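Local coordinates for protein cytokinin riboside 5'-monophosphate phosphoribohydrolase (Corynebacterium glutamicum, PDB 5WQ3) that belongs to the SLOG clan of alpha/beta proteins, building each subunit around a parallel, Rossmann-like sheet flanked by helices and assembling with further copies of itself, at residues Ala70-Gly75 against Lys161-Phe166; Gly130-His135 against Asn148-Phe153; Pro195-Gly200 against Leu230-Leu235; Ser55-Gly60 against Arg155-Leu160. All blocks are in the same frame, centred on the assembly; numbering follows the deposited sequence.

Interaction 1: Ala70-Gly75 against Lys161-Phe166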
loop_
_atom_site.group_PDB
_atom_site.type_symbol
_atom_site.label_atom_id
_atom_site.label_comp_id
_atom_site.label_asym_id
_atom_site.label_seq_id
_atom_site.Cartn_x
_atom_site.Cartn_y
_atom_site.Cartn_z
ATOM N N ALA C 70 49.053 -19.538 49.578
ATOM C CA ALA C 70 47.737 -19.326 49.006
ATOM C C ALA C 70 46.766 -20.421 49.354
ATOM O O ALA C 70 47.186 -21.572 49.540
ATOM C CB ALA C 70 47.842 -19.165 47.487
ATOM N N VAL C 71 45.481 -20.019 49.464
ATOM C CA VAL C 71 44.363 -20.889 49.592
ATOM C C VAL C 71 43.436 -20.690 48.394
ATOM O O VAL C 71 43.130 -19.567 48.053
ATOM C CB VAL C 71 43.594 -20.558 50.881
ATOM C CG1 VAL C 71 42.401 -21.495 51.036
ATOM C CG2 VAL C 71 44.553 -20.706 52.045
ATOM N N THR C 72 42.948 -21.788 47.842
ATOM C CA THR C 72 41.913 -21.769 46.835
ATOM C C THR C 72 40.553 -21.918 47.493
ATOM O O THR C 72 40.346 -22.776 48.292
ATOM C CB THR C 72 42.061 -22.875 45.754
ATOM O OG1 THR C 72 43.302 -22.790 45.104
ATOM C CG2 THR C 72 40.998 -22.741 44.706
ATOM N N VAL C 73 39.644 -21.052 47.118
ATOM C CA VAL C 73 38.213 -21.149 47.627
ATOM C C VAL C 73 37.281 -21.379 46.400
ATOM O O VAL C 73 37.394 -20.700 45.393
ATOM C CB VAL C 73 37.768 -19.854 48.359
ATOM C CG1 VAL C 73 36.389 -20.025 49.026
ATOM C CG2 VAL C 73 38.810 -19.486 49.390
ATOM N N PHE C 74 36.364 -22.324 46.534
ATOM C CA PHE C 74 35.432 -22.738 45.506
ATOM C C PHE C 74 34.052 -22.557 46.155
ATOM O O PHE C 74 33.945 -22.574 47.389
ATOM C CB PHE C 74 35.572 -24.235 45.154
ATOM C CG PHE C 74 36.833 -24.559 44.480
ATOM C CD1 PHE C 74 37.081 -24.057 43.235
ATOM C CD2 PHE C 74 37.856 -25.241 45.162
ATOM C CE1 PHE C 74 38.282 -24.287 42.606
ATOM C CE2 PHE C 74 39.090 -25.449 44.568
ATOM C CZ PHE C 74 39.290 -24.988 43.269
ATOM N N GLY C 75 33.054 -22.368 45.310
ATOM C CA GLY C 75 31.646 -22.371 45.718
ATOM C C GLY C 75 30.806 -21.893 44.554
ATOM O O GLY C 75 31.366 -21.411 43.548
ATOM N N LYS C 161 48.811 -26.794 42.058
ATOM C CA LYS C 161 50.250 -26.486 42.054
ATOM C C LYS C 161 50.585 -25.189 42.845
ATOM O O LYS C 161 51.657 -25.115 43.424
ATOM C CB LYS C 161 50.766 -26.335 40.588
ATOM C CG LYS C 161 52.295 -26.326 40.485
ATOM C CD LYS C 161 52.753 -26.266 39.034
ATOM C CE LYS C 161 54.271 -26.263 38.953
ATOM N NZ LYS C 161 54.733 -25.954 37.578
ATOM N N TYR C 162 49.720 -24.174 42.843
ATOM C CA TYR C 162 50.032 -22.866 43.404
ATOM C C TYR C 162 49.201 -22.409 44.554
ATOM O O TYR C 162 49.241 -21.268 44.881
ATOM C CB TYR C 162 49.968 -21.815 42.302
ATOM C CG TYR C 162 50.949 -22.124 41.199
ATOM C CD1 TYR C 162 52.296 -21.966 41.405
ATOM C CD2 TYR C 162 50.506 -22.653 39.954
ATOM C CE1 TYR C 162 53.231 -22.296 40.407
ATOM C CE2 TYR C 162 51.418 -22.983 38.957
ATOM C CZ TYR C 162 52.770 -22.791 39.192
ATOM O OH TYR C 162 53.666 -23.071 38.211
ATOM N N SER C 163 48.450 -23.311 45.173
ATOM C CA SER C 163 47.851 -23.089 46.478
ATOM C C SER C 163 48.155 -24.315 47.368
ATOM O O SER C 163 48.614 -25.321 46.883
ATOM C CB SER C 163 46.371 -22.813 46.335
ATOM O OG SER C 163 45.676 -24.015 46.176
ATOM N N GLN C 164 47.968 -24.210 48.668
ATOM C CA GLN C 164 48.314 -25.299 49.612
ATOM C C GLN C 164 47.113 -25.671 50.519
ATOM O O GLN C 164 47.270 -26.359 51.495
ATOM C CB GLN C 164 49.486 -24.852 50.489
ATOM C CG GLN C 164 50.758 -24.504 49.682
ATOM C CD GLN C 164 50.776 -23.114 49.069
ATOM O OE1 GLN C 164 50.495 -22.113 49.727
ATOM N NE2 GLN C 164 51.225 -23.035 47.807
ATOM N N ALA C 165 45.928 -25.246 50.159
ATOM C CA ALA C 165 44.734 -25.606 50.935
ATOM C C ALA C 165 43.563 -25.299 50.041
ATOM O O ALA C 165 43.663 -24.448 49.173
ATOM C CB ALA C 165 44.643 -24.772 52.226
ATOM N N PHE C 166 42.467 -26.056 50.210
ATOM C CA PHE C 166 41.216 -25.848 49.515
ATOM C C PHE C 166 40.123 -25.652 50.596
ATOM O O PHE C 166 40.002 -26.460 51.518
ATOM C CB PHE C 166 40.767 -27.079 48.707
ATOM C CG PHE C 166 41.275 -27.168 47.265
ATOM C CD1 PHE C 166 42.254 -26.340 46.782
ATOM C CD2 PHE C 166 40.792 -28.193 46.424
ATOM C CE1 PHE C 166 42.724 -26.488 45.477
ATOM C CE2 PHE C 166 41.257 -28.354 45.127
ATOM C CZ PHE C 166 42.246 -27.485 44.646
#

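Interaction 2: Gly130-His135 against Asn148-Phe153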
loop_
_atom_site.group_PDB
_atom_site.type_symbol
_atom_site.label_atom_id
_atom_site.label_comp_id
_atom_site.label_asym_id
_atom_site.label_seq_id
_atom_site.Cartn_x
_atom_site.Cartn_y
_atom_site.Cartn_z
ATOM N N GLY C 130 40.172 -17.936 35.573
ATOM C CA GLY C 130 38.917 -18.177 34.921
ATOM C C GLY C 130 38.933 -19.280 33.895
ATOM O O GLY C 130 39.988 -19.649 33.330
ATOM N N ILE C 131 37.736 -19.743 33.585
ATOM C CA ILE C 131 37.513 -20.661 32.503
ATOM C C ILE C 131 36.684 -19.953 31.434
ATOM O O ILE C 131 35.702 -19.324 31.745
ATOM C CB ILE C 131 36.815 -21.905 33.037
ATOM C CG1 ILE C 131 36.691 -22.950 31.971
ATOM C CG2 ILE C 131 35.458 -21.541 33.557
ATOM C CD1 ILE C 131 37.999 -23.595 31.653
ATOM N N GLU C 132 37.119 -20.006 30.193
ATOM C CA GLU C 132 36.433 -19.273 29.156
ATOM C C GLU C 132 35.153 -19.972 28.845
ATOM O O GLU C 132 35.151 -21.115 28.517
ATOM C CB GLU C 132 37.295 -19.019 27.939
ATOM C CG GLU C 132 37.210 -20.046 26.873
ATOM C CD GLU C 132 38.143 -19.735 25.712
ATOM O OE1 GLU C 132 38.966 -18.813 25.822
ATOM O OE2 GLU C 132 38.038 -20.416 24.699
ATOM N N LEU C 133 34.063 -19.258 29.013
ATOM C CA LEU C 133 32.776 -19.828 28.761
ATOM C C LEU C 133 31.856 -18.911 27.976
ATOM O O LEU C 133 31.864 -17.702 28.135
ATOM C CB LEU C 133 32.095 -20.206 30.052
ATOM C CG LEU C 133 32.373 -21.588 30.580
ATOM C CD1 LEU C 133 31.285 -22.027 31.506
ATOM C CD2 LEU C 133 32.605 -22.620 29.514
ATOM N N PRO C 134 31.003 -19.594 27.104
ATOM C CA PRO C 134 30.022 -18.722 26.439
ATOM C C PRO C 134 29.274 -17.792 27.375
ATOM O O PRO C 134 28.675 -18.217 28.346
ATOM C CB PRO C 134 29.023 -19.701 25.835
ATOM C CG PRO C 134 29.245 -20.985 26.498
ATOM C CD PRO C 134 30.714 -21.010 26.578
ATOM N N HIS C 135 29.308 -16.517 27.060
ATOM C CA HIS C 135 28.597 -15.550 27.845
ATOM C C HIS C 135 29.268 -15.340 29.199
ATOM O O HIS C 135 30.299 -15.930 29.494
ATOM C CB HIS C 135 27.147 -15.989 28.041
ATOM C CG HIS C 135 26.442 -16.302 26.769
ATOM N ND1 HIS C 135 25.468 -17.261 26.676
ATOM C CD2 HIS C 135 26.596 -15.802 25.528
ATOM C CE1 HIS C 135 25.048 -17.341 25.437
ATOM N NE2 HIS C 135 25.716 -16.462 24.718
ATOM N N ASN C 148 42.989 -16.304 32.273
ATOM C CA ASN C 148 41.851 -16.947 31.638
ATOM C C ASN C 148 42.281 -18.185 30.838
ATOM O O ASN C 148 43.201 -18.126 30.050
ATOM C CB ASN C 148 41.125 -15.900 30.767
ATOM C CG ASN C 148 40.091 -15.120 31.556
ATOM O OD1 ASN C 148 39.438 -15.647 32.463
ATOM N ND2 ASN C 148 39.948 -13.875 31.233
ATOM N N PHE C 149 41.606 -19.302 31.057
ATOM C CA PHE C 149 42.002 -20.586 30.494
ATOM C C PHE C 149 40.874 -21.107 29.635
ATOM O O PHE C 149 39.700 -21.074 30.004
ATOM C CB PHE C 149 42.272 -21.642 31.593
ATOM C CG PHE C 149 43.464 -21.340 32.451
ATOM C CD1 PHE C 149 43.361 -20.500 33.516
ATOM C CD2 PHE C 149 44.717 -21.848 32.132
ATOM C CE1 PHE C 149 44.482 -20.183 34.276
ATOM C CE2 PHE C 149 45.832 -21.586 32.899
ATOM C CZ PHE C 149 45.728 -20.739 33.974
ATOM N N ARG C 150 41.242 -21.544 28.461
ATOM C CA ARG C 150 40.383 -22.339 27.622
ATOM C C ARG C 150 40.182 -23.805 28.121
ATOM O O ARG C 150 39.136 -24.385 27.927
ATOM C CB ARG C 150 41.012 -22.291 26.198
ATOM C CG ARG C 150 40.748 -23.490 25.320
ATOM C CD ARG C 150 39.341 -23.412 24.856
ATOM N NE ARG C 150 39.061 -24.205 23.675
ATOM C CZ ARG C 150 37.979 -23.996 22.936
ATOM N NH1 ARG C 150 37.143 -23.016 23.288
ATOM N NH2 ARG C 150 37.732 -24.742 21.861
ATOM N N TYR C 151 41.219 -24.420 28.688
ATOM C CA TYR C 151 41.231 -25.829 28.959
ATOM C C TYR C 151 41.018 -26.049 30.446
ATOM O O TYR C 151 41.862 -25.691 31.267
ATOM C CB TYR C 151 42.568 -26.396 28.512
ATOM C CG TYR C 151 42.676 -26.320 27.004
ATOM C CD1 TYR C 151 41.904 -27.152 26.171
ATOM C CD2 TYR C 151 43.528 -25.421 26.407
ATOM C CE1 TYR C 151 42.025 -27.090 24.783
ATOM C CE2 TYR C 151 43.604 -25.330 25.020
ATOM C CZ TYR C 151 42.868 -26.165 24.225
ATOM O OH TYR C 151 43.002 -26.036 22.847
ATOM N N PHE C 152 39.880 -26.635 30.795
ATOM C CA PHE C 152 39.517 -26.978 32.176
ATOM C C PHE C 152 40.662 -27.689 32.895
ATOM O O PHE C 152 40.996 -27.383 34.028
ATOM C CB PHE C 152 38.276 -27.869 32.071
ATOM C CG PHE C 152 37.366 -27.813 33.226
ATOM C CD1 PHE C 152 36.560 -26.702 33.438
ATOM C CD2 PHE C 152 37.247 -28.916 34.091
ATOM C CE1 PHE C 152 35.699 -26.647 34.538
ATOM C CE2 PHE C 152 36.365 -28.882 35.176
ATOM C CZ PHE C 152 35.600 -27.746 35.403
ATOM N N PHE C 153 41.353 -28.579 32.200
ATOM C CA PHE C 153 42.391 -29.376 32.827
ATOM C C PHE C 153 43.641 -28.597 33.166
ATOM O O PHE C 153 44.275 -28.889 34.164
ATOM C CB PHE C 153 42.737 -30.647 32.040
ATOM C CG PHE C 153 43.042 -30.415 30.595
ATOM C CD1 PHE C 153 42.004 -30.389 29.650
ATOM C CD2 PHE C 153 44.333 -30.202 30.165
ATOM C CE1 PHE C 153 42.272 -30.184 28.316
ATOM C CE2 PHE C 153 44.610 -29.974 28.835
ATOM C CZ PHE C 153 43.582 -29.978 27.903
#

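Interaction 3: Pro195-Gly200 against Leu230-Leu235. With PGE (triethylene glycol), chain M.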
loop_
_atom_site.group_PDB
_atom_site.type_symbol
_atom_site.label_atom_id
_atom_site.label_comp_id
_atom_site.label_asym_id
_atom_site.label_seq_id
_atom_site.Cartn_x
_atom_site.Cartn_y
_atom_site.Cartn_z
ATOM N N PRO C 195 45.362 -28.951 53.659
ATOM C CA PRO C 195 44.080 -29.052 54.391
ATOM C C PRO C 195 42.858 -28.731 53.520
ATOM O O PRO C 195 42.922 -27.978 52.536
ATOM C CB PRO C 195 44.259 -28.055 55.542
ATOM C CG PRO C 195 45.295 -27.113 55.057
ATOM C CD PRO C 195 46.233 -27.955 54.258
ATOM N N ILE C 196 41.717 -29.313 53.893
ATOM C CA ILE C 196 40.564 -29.259 53.078
ATOM C C ILE C 196 39.467 -28.918 54.041
ATOM O O ILE C 196 39.283 -29.635 55.053
ATOM C CB ILE C 196 40.253 -30.614 52.407
ATOM C CG1 ILE C 196 41.398 -31.050 51.460
ATOM C CG2 ILE C 196 38.900 -30.502 51.685
ATOM C CD1 ILE C 196 41.259 -32.473 50.998
ATOM N N VAL C 197 38.774 -27.833 53.757
ATOM C CA VAL C 197 37.719 -27.386 54.679
ATOM C C VAL C 197 36.415 -27.195 53.955
ATOM O O VAL C 197 36.413 -26.647 52.823
ATOM C CB VAL C 197 38.055 -26.038 55.331
ATOM C CG1 VAL C 197 36.976 -25.682 56.367
ATOM C CG2 VAL C 197 39.417 -26.100 55.971
ATOM N N LEU C 198 35.305 -27.688 54.567
ATOM C CA LEU C 198 33.974 -27.440 53.999
ATOM C C LEU C 198 33.240 -26.474 54.935
ATOM O O LEU C 198 33.193 -26.721 56.125
ATOM C CB LEU C 198 33.139 -28.766 53.768
ATOM C CG LEU C 198 33.851 -30.024 53.134
ATOM C CD1 LEU C 198 32.924 -31.195 53.005
ATOM C CD2 LEU C 198 34.451 -29.764 51.762
ATOM N N ILE C 199 32.650 -25.425 54.393
ATOM C CA ILE C 199 31.898 -24.439 55.145
ATOM C C ILE C 199 30.411 -24.599 54.934
ATOM O O ILE C 199 29.962 -24.521 53.847
ATOM C CB ILE C 199 32.255 -23.025 54.712
ATOM C CG1 ILE C 199 33.755 -22.795 54.763
ATOM C CG2 ILE C 199 31.458 -22.004 55.487
ATOM C CD1 ILE C 199 34.368 -22.641 56.108
ATOM N N GLY C 200 29.661 -24.765 56.014
ATOM C CA GLY C 200 28.244 -24.950 55.937
ATOM C C GLY C 200 27.941 -26.348 56.410
ATOM O O GLY C 200 27.989 -27.301 55.661
ATOM N N LEU C 230 37.895 -30.671 57.635
ATOM C CA LEU C 230 37.099 -29.998 58.628
ATOM C C LEU C 230 35.826 -29.552 57.970
ATOM O O LEU C 230 35.853 -29.020 56.866
ATOM C CB LEU C 230 37.836 -28.782 59.133
ATOM C CG LEU C 230 37.054 -27.843 60.002
ATOM C CD1 LEU C 230 36.544 -28.512 61.282
ATOM C CD2 LEU C 230 37.926 -26.647 60.287
ATOM N N VAL C 231 34.701 -29.793 58.635
ATOM C CA VAL C 231 33.416 -29.207 58.269
ATOM C C VAL C 231 32.929 -28.248 59.371
ATOM O O VAL C 231 32.742 -28.703 60.481
ATOM C CB VAL C 231 32.315 -30.317 58.075
ATOM C CG1 VAL C 231 31.038 -29.718 57.537
ATOM C CG2 VAL C 231 32.779 -31.471 57.190
ATOM N N THR C 232 32.699 -26.971 59.090
ATOM C CA THR C 232 32.387 -26.032 60.143
ATOM C C THR C 232 31.645 -24.855 59.599
ATOM O O THR C 232 31.661 -24.608 58.394
ATOM C CB THR C 232 33.673 -25.529 60.837
ATOM O OG1 THR C 232 33.309 -24.641 61.889
ATOM C CG2 THR C 232 34.604 -24.737 59.773
ATOM N N ASP C 233 30.988 -24.108 60.484
ATOM C CA ASP C 233 30.436 -22.792 60.151
ATOM C C ASP C 233 31.268 -21.643 60.674
ATOM O O ASP C 233 30.914 -20.469 60.469
ATOM C CB ASP C 233 29.036 -22.673 60.729
ATOM C CG ASP C 233 28.073 -23.599 60.040
ATOM O OD1 ASP C 233 28.170 -23.752 58.768
ATOM O OD2 ASP C 233 27.232 -24.203 60.730
ATOM N N ASP C 234 32.329 -21.959 61.431
ATOM C CA ASP C 234 33.103 -20.913 62.109
ATOM C C ASP C 234 34.306 -20.628 61.214
ATOM O O ASP C 234 35.164 -21.456 61.083
ATOM C CB ASP C 234 33.559 -21.422 63.452
ATOM C CG ASP C 234 34.270 -20.368 64.278
ATOM O OD1 ASP C 234 35.126 -19.652 63.763
ATOM O OD2 ASP C 234 33.991 -20.275 65.490
ATOM N N LEU C 235 34.331 -19.464 60.617
ATOM C CA LEU C 235 35.391 -19.089 59.691
ATOM C C LEU C 235 36.733 -18.898 60.381
ATOM O O LEU C 235 37.772 -19.154 59.777
ATOM C CB LEU C 235 35.006 -17.827 58.982
ATOM C CG LEU C 235 33.685 -17.885 58.230
ATOM C CD1 LEU C 235 33.321 -16.518 57.681
ATOM C CD2 LEU C 235 33.685 -18.926 57.114
HETATM O O4 PGE M . 31.160 -28.732 62.894
HETATM C C6 PGE M . 32.336 -28.087 63.372
HETATM C C5 PGE M . 33.249 -29.170 63.924
HETATM O O3 PGE M . 34.372 -28.557 64.551
#

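Interaction 4: Ser55-Gly60 against Arg155-Leu160. With EDO (1,2-ethanediol), chain L.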
loop_
_atom_site.group_PDB
_atom_site.type_symbol
_atom_site.label_atom_id
_atom_site.label_comp_id
_atom_site.label_asym_id
_atom_site.label_seq_id
_atom_site.Cartn_x
_atom_site.Cartn_y
_atom_site.Cartn_z
ATOM N N SER C 55 50.683 -23.816 25.514
ATOM C CA SER C 55 50.676 -22.360 25.721
ATOM C C SER C 55 50.035 -21.987 27.039
ATOM O O SER C 55 50.497 -21.087 27.733
ATOM C CB SER C 55 49.914 -21.691 24.541
ATOM O OG SER C 55 50.028 -20.288 24.544
ATOM N N GLU C 56 48.963 -22.671 27.372
ATOM C CA GLU C 56 48.273 -22.374 28.582
ATOM C C GLU C 56 49.044 -22.815 29.828
ATOM O O GLU C 56 49.047 -22.056 30.816
ATOM C CB GLU C 56 46.911 -23.049 28.569
ATOM C CG GLU C 56 45.974 -22.297 27.682
ATOM C CD GLU C 56 44.506 -22.385 28.136
ATOM O OE1 GLU C 56 44.090 -23.288 28.938
ATOM O OE2 GLU C 56 43.777 -21.554 27.595
ATOM N N PHE C 57 49.732 -23.992 29.764
ATOM C CA PHE C 57 50.581 -24.405 30.848
ATOM C C PHE C 57 51.707 -23.443 31.002
ATOM O O PHE C 57 52.025 -23.036 32.096
ATOM C CB PHE C 57 51.076 -25.861 30.726
ATOM C CG PHE C 57 50.017 -26.884 31.051
ATOM C CD1 PHE C 57 49.709 -27.177 32.396
ATOM C CD2 PHE C 57 49.311 -27.526 30.067
ATOM C CE1 PHE C 57 48.755 -28.117 32.710
ATOM C CE2 PHE C 57 48.309 -28.468 30.395
ATOM C CZ PHE C 57 48.021 -28.744 31.720
ATOM N N VAL C 58 52.372 -23.105 29.905
ATOM C CA VAL C 58 53.472 -22.167 30.003
ATOM C C VAL C 58 53.087 -20.840 30.633
ATOM O O VAL C 58 53.695 -20.419 31.592
ATOM C CB VAL C 58 54.152 -21.967 28.618
ATOM C CG1 VAL C 58 55.157 -20.842 28.690
ATOM C CG2 VAL C 58 54.759 -23.235 28.143
ATOM N N ALA C 59 52.027 -20.192 30.157
ATOM C CA ALA C 59 51.540 -18.912 30.675
ATOM C C ALA C 59 51.092 -18.978 32.132
ATOM O O ALA C 59 51.303 -18.012 32.919
ATOM C CB ALA C 59 50.351 -18.412 29.829
ATOM N N GLY C 60 50.506 -20.108 32.490
ATOM C CA GLY C 60 50.050 -20.288 33.866
ATOM C C GLY C 60 51.261 -20.485 34.798
ATOM O O GLY C 60 51.366 -19.800 35.839
ATOM N N ARG C 155 43.561 -25.270 33.903
ATOM C CA ARG C 155 43.139 -24.470 35.006
ATOM C C ARG C 155 43.178 -25.286 36.334
ATOM O O ARG C 155 43.653 -24.762 37.351
ATOM C CB ARG C 155 41.769 -23.987 34.750
ATOM C CG ARG C 155 41.297 -23.050 35.771
ATOM C CD ARG C 155 39.855 -23.412 35.899
ATOM N NE ARG C 155 39.074 -22.289 36.253
ATOM C CZ ARG C 155 37.808 -22.382 36.545
ATOM N NH1 ARG C 155 37.191 -23.543 36.526
ATOM N NH2 ARG C 155 37.188 -21.320 36.891
ATOM N N LYS C 156 42.708 -26.535 36.322
ATOM C CA LYS C 156 42.653 -27.361 37.561
ATOM C C LYS C 156 44.052 -27.691 38.080
ATOM O O LYS C 156 44.257 -27.775 39.282
ATOM C CB LYS C 156 41.862 -28.664 37.349
ATOM C CG LYS C 156 40.327 -28.579 37.269
ATOM C CD LYS C 156 39.793 -29.926 36.707
ATOM C CE LYS C 156 38.497 -30.408 37.365
ATOM N NZ LYS C 156 38.227 -31.870 37.120
ATOM N N THR C 157 45.035 -27.890 37.195
ATOM C CA THR C 157 46.364 -28.064 37.626
ATOM C C THR C 157 46.879 -26.845 38.437
ATOM O O THR C 157 47.615 -27.048 39.404
ATOM C CB THR C 157 47.287 -28.271 36.390
ATOM O OG1 THR C 157 46.789 -29.401 35.668
ATOM C CG2 THR C 157 48.647 -28.593 36.776
ATOM N N MET C 158 46.548 -25.608 38.013
ATOM C CA MET C 158 47.091 -24.415 38.624
ATOM C C MET C 158 46.599 -24.321 40.062
ATOM O O MET C 158 47.361 -23.904 40.925
ATOM C CB MET C 158 46.666 -23.175 37.882
ATOM C CG MET C 158 47.064 -23.034 36.409
ATOM S SD MET C 158 48.759 -23.342 36.137
ATOM C CE MET C 158 48.729 -23.868 34.407
ATOM N N PHE C 159 45.366 -24.753 40.342
ATOM C CA PHE C 159 44.860 -24.704 41.748
ATOM C C PHE C 159 45.666 -25.586 42.689
ATOM O O PHE C 159 45.972 -25.169 43.820
ATOM C CB PHE C 159 43.390 -25.091 41.834
ATOM C CG PHE C 159 42.440 -24.153 41.121
ATOM C CD1 PHE C 159 42.456 -22.816 41.344
ATOM C CD2 PHE C 159 41.507 -24.650 40.231
ATOM C CE1 PHE C 159 41.553 -21.971 40.718
ATOM C CE2 PHE C 159 40.575 -23.800 39.598
ATOM C CZ PHE C 159 40.615 -22.454 39.830
ATOM N N LEU C 160 46.064 -26.784 42.221
ATOM C CA LEU C 160 46.799 -27.719 43.020
ATOM C C LEU C 160 48.253 -27.324 43.129
ATOM O O LEU C 160 48.876 -27.533 44.154
ATOM C CB LEU C 160 46.718 -29.148 42.455
ATOM C CG LEU C 160 45.350 -29.833 42.627
ATOM C CD1 LEU C 160 45.224 -31.064 41.716
ATOM C CD2 LEU C 160 45.158 -30.179 44.112
HETATM C C1 EDO L . 44.624 -31.374 37.927
HETATM O O1 EDO L . 45.941 -31.868 37.800
HETATM C C2 EDO L . 43.700 -32.560 37.912
HETATM O O2 EDO L . 42.886 -32.469 36.756
#

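Interaction 1: Ala70-Gly75 against Lys161-Phe166
The Phe74 and Phe166 rings meet edge to face in the modelled conformer of Phe166, one of two deposited. CE2 of Phe74 stands 3.5 Å above the plane of the Phe166 ring, over its centre, while Phe166 CG lies in the plane of the Phe74 ring, at its edge. The planes are 80° apart. With ring centroids 5.0 Å from each other, this is a T-shaped pair. Thr72 meets the same Phe166 ring obliquely, its CB 3.6 Å from CD1, because the two residues are bridge partners and their side chains run side by side in the same direction. Helix 173-188 touches both phenylalanines, Phe159 makes a further edge-to-face pair with Phe74, and Phe194 makes one with Phe166.

Next to the aromatic pair, the polar groups form a short chain. Thr72 OG1 donates to Ser163 OG at 2.9 Å, and the serine hydroxyl is bonded in turn to Phe159 O of helix 152-162. With chi1 at 80°, Ser163 OG lies between its own backbone N and carbonyl carbon and can serve both partners.

At Ala70 the approach is two-pronged. Gln164 N donates to Ala70 O at 2.9 Å, while the Gln164 side chain, bent at chi2, brings OE1 within 3.0 Å of Ala70 N. Ala70 N, the donor, lies 23° out of the Gln164 amide carbonyl plane. Thr72 N to Ala165 O, at 3.1 Å, then carries the pairing into the parallel bridge.

The arrangement is that of an alpha/beta Rossmann-like fold: the chain leaves helix 152-162 and enters strand 166-168 beside the central strand 70-74.

Interaction 2: Gly130-His135 against Asn148-Phe153
Gly130 pairs with Asn148 and Ile131 with Phe149 as parallel bridges, with CA atoms 4.6 Å apart in the Gly130-Asn148 pair, and the ladder is closed by Phe149 N to Gly130 O and Glu132 N to Phe149 O. These are the C-terminal ends of strands 126-131 and 145-149, at one margin of the parallel Rossmann-like sheet, just where the chain turns through Tyr151, the N-cap residue, into helix 152-162.

Beyond the last bridge, Glu132 reaches across to Arg150. The carboxylate OE2 receives NH1 at 3.1 Å in a salt bridge, met nearly along its C-O axis, although the two planar groups are turned 74° against each other and OE2 lies 26° out of the guanidinium plane. A bend at chi2 (75°) folds the arginine chain and brings NH1 to this oxygen. Nearer the backbone, Arg150 CG sits 3.4 Å above the centre of the Tyr151 ring. NH2 of the same arginine is salt-bridged to Glu223 of a second subunit, so this guanidinium ties the sheet margin to the assembly. Glu56 of helix 46-64 accepts from the backbone N of both Arg150 and Tyr151.

On the face bearing Ile131 and Phe149, Ile131 CD1 approaches the edge of the Phe152 ring, 3.9 Å from its CD1. The Phe149 ring, for its part, turns an edge to the neighbouring strand: Gly130 O lies in the ring plane, 3.5 Å from CD1.

Interaction 3: Pro195-Gly200 against Leu230-Leu235
Backbone hydrogen bonds carry most of the polar contact between Ile196-Gly200 and Leu230-Thr232. Leu230 N to Ile196 O, Leu198 N to Leu230 O (2.7 Å), Thr232 N to Leu198 O and Gly200 N to Thr232 O alternate in the parallel pattern. The strand axes come within 4.7 Å at an angle of 20°. Gly200 adopts phi 114° and psi 94°, a combination that calls for glycine, and its CA lies 3.1 Å from Asp233 OD1.

Apolar contacts occupy both faces. Val197 CG1 lies alongside Leu230 CD2 at 4.1 Å, while on the other face Leu198 CD1 meets Val231 CG2 at 4.2 Å. At the strand's end the Ile199 and Leu235 side chains cross at about a right angle, CD1 of Ile199 3.9 Å from CD2 of Leu235, linking the sheet to helix 235-246.

Side-chain polar bonds shape the exit. Thr232 OG1 accepts from Asp234 N at 2.9 Å, an ST turn, and is also bonded to Gln237; Asp234 OD1 caps the helix at Gln237 N, and Asp233 OD2 is bonded to Thr201. Triethylene glycol, probably from the crystallisation liquor, bonds weakly to Val231 O.

Regular main-chain pairing thus fixes the last strand to the sheet, while hydroxyl and carboxylate groups organise the turn into the final helix.

Interaction 4: Ser55-Gly60 against Arg155-Leu160
Met158 CE makes several of the contacts: it rests 3.9 Å from Gly60 CA, 4.0 Å from Phe57 CD1 and 4.0 Å from Glu56 O. The methyl lies against the backbone of helix 46-64 at Gly60, where the lack of a side chain permits the approach. The second contact is Phe57 with Thr157. Their side chains cross at about a right angle, and Thr157 OG1 lies in the ring plane at its edge, 3.8 Å from CE1.

Torsions and second-shell bonds place these groups. A bend at chi2 (-49°) swings the Met158 sulfur and methyl toward Gly60, where the CA atoms of the two residues come within 7.0 Å. Thr157 OG1 is bonded to Phe153 O one turn earlier; 1,2-ethanediol, probably from the crystallisation liquor, adds a weak bond to it.

The axes of helical segments 55-60 and 155-160 approach to 10.4 Å, with N-to-C directions 27° apart; contact is made by side-chain ends against one another, Gly60 and the Glu56 carbonyl. Phe61 and Leu64 extend the cover over Met158 along helix 46-64. Helix 152-162 lies beside helix 46-64, and both reach Phe149 of strand 145-149, with Met158 also meeting Leu129 of strand 126-131.

How the interactions relate
Interactions 1 and 3 are buried contacts of the sheet, and they meet directly: Phe166 lies in the strand between those of Ala70 and Val197 and bonds to the backbone at Pro195 and Val197. Interaction 2 sits at the margin opposite that of interaction 3, only partly buried, and adds a salt bridge and a subunit contact. Interaction 4, also partly buried, differs in kind: it is helix against helix, with van der Waals contacts across it. Helix 152-162 is shared by interactions 1, 2 and 4. Main-chain hydrogen bonds therefore dominate where strand meets strand, and charged side chains take part across the contact at the sheet margin of interaction 2.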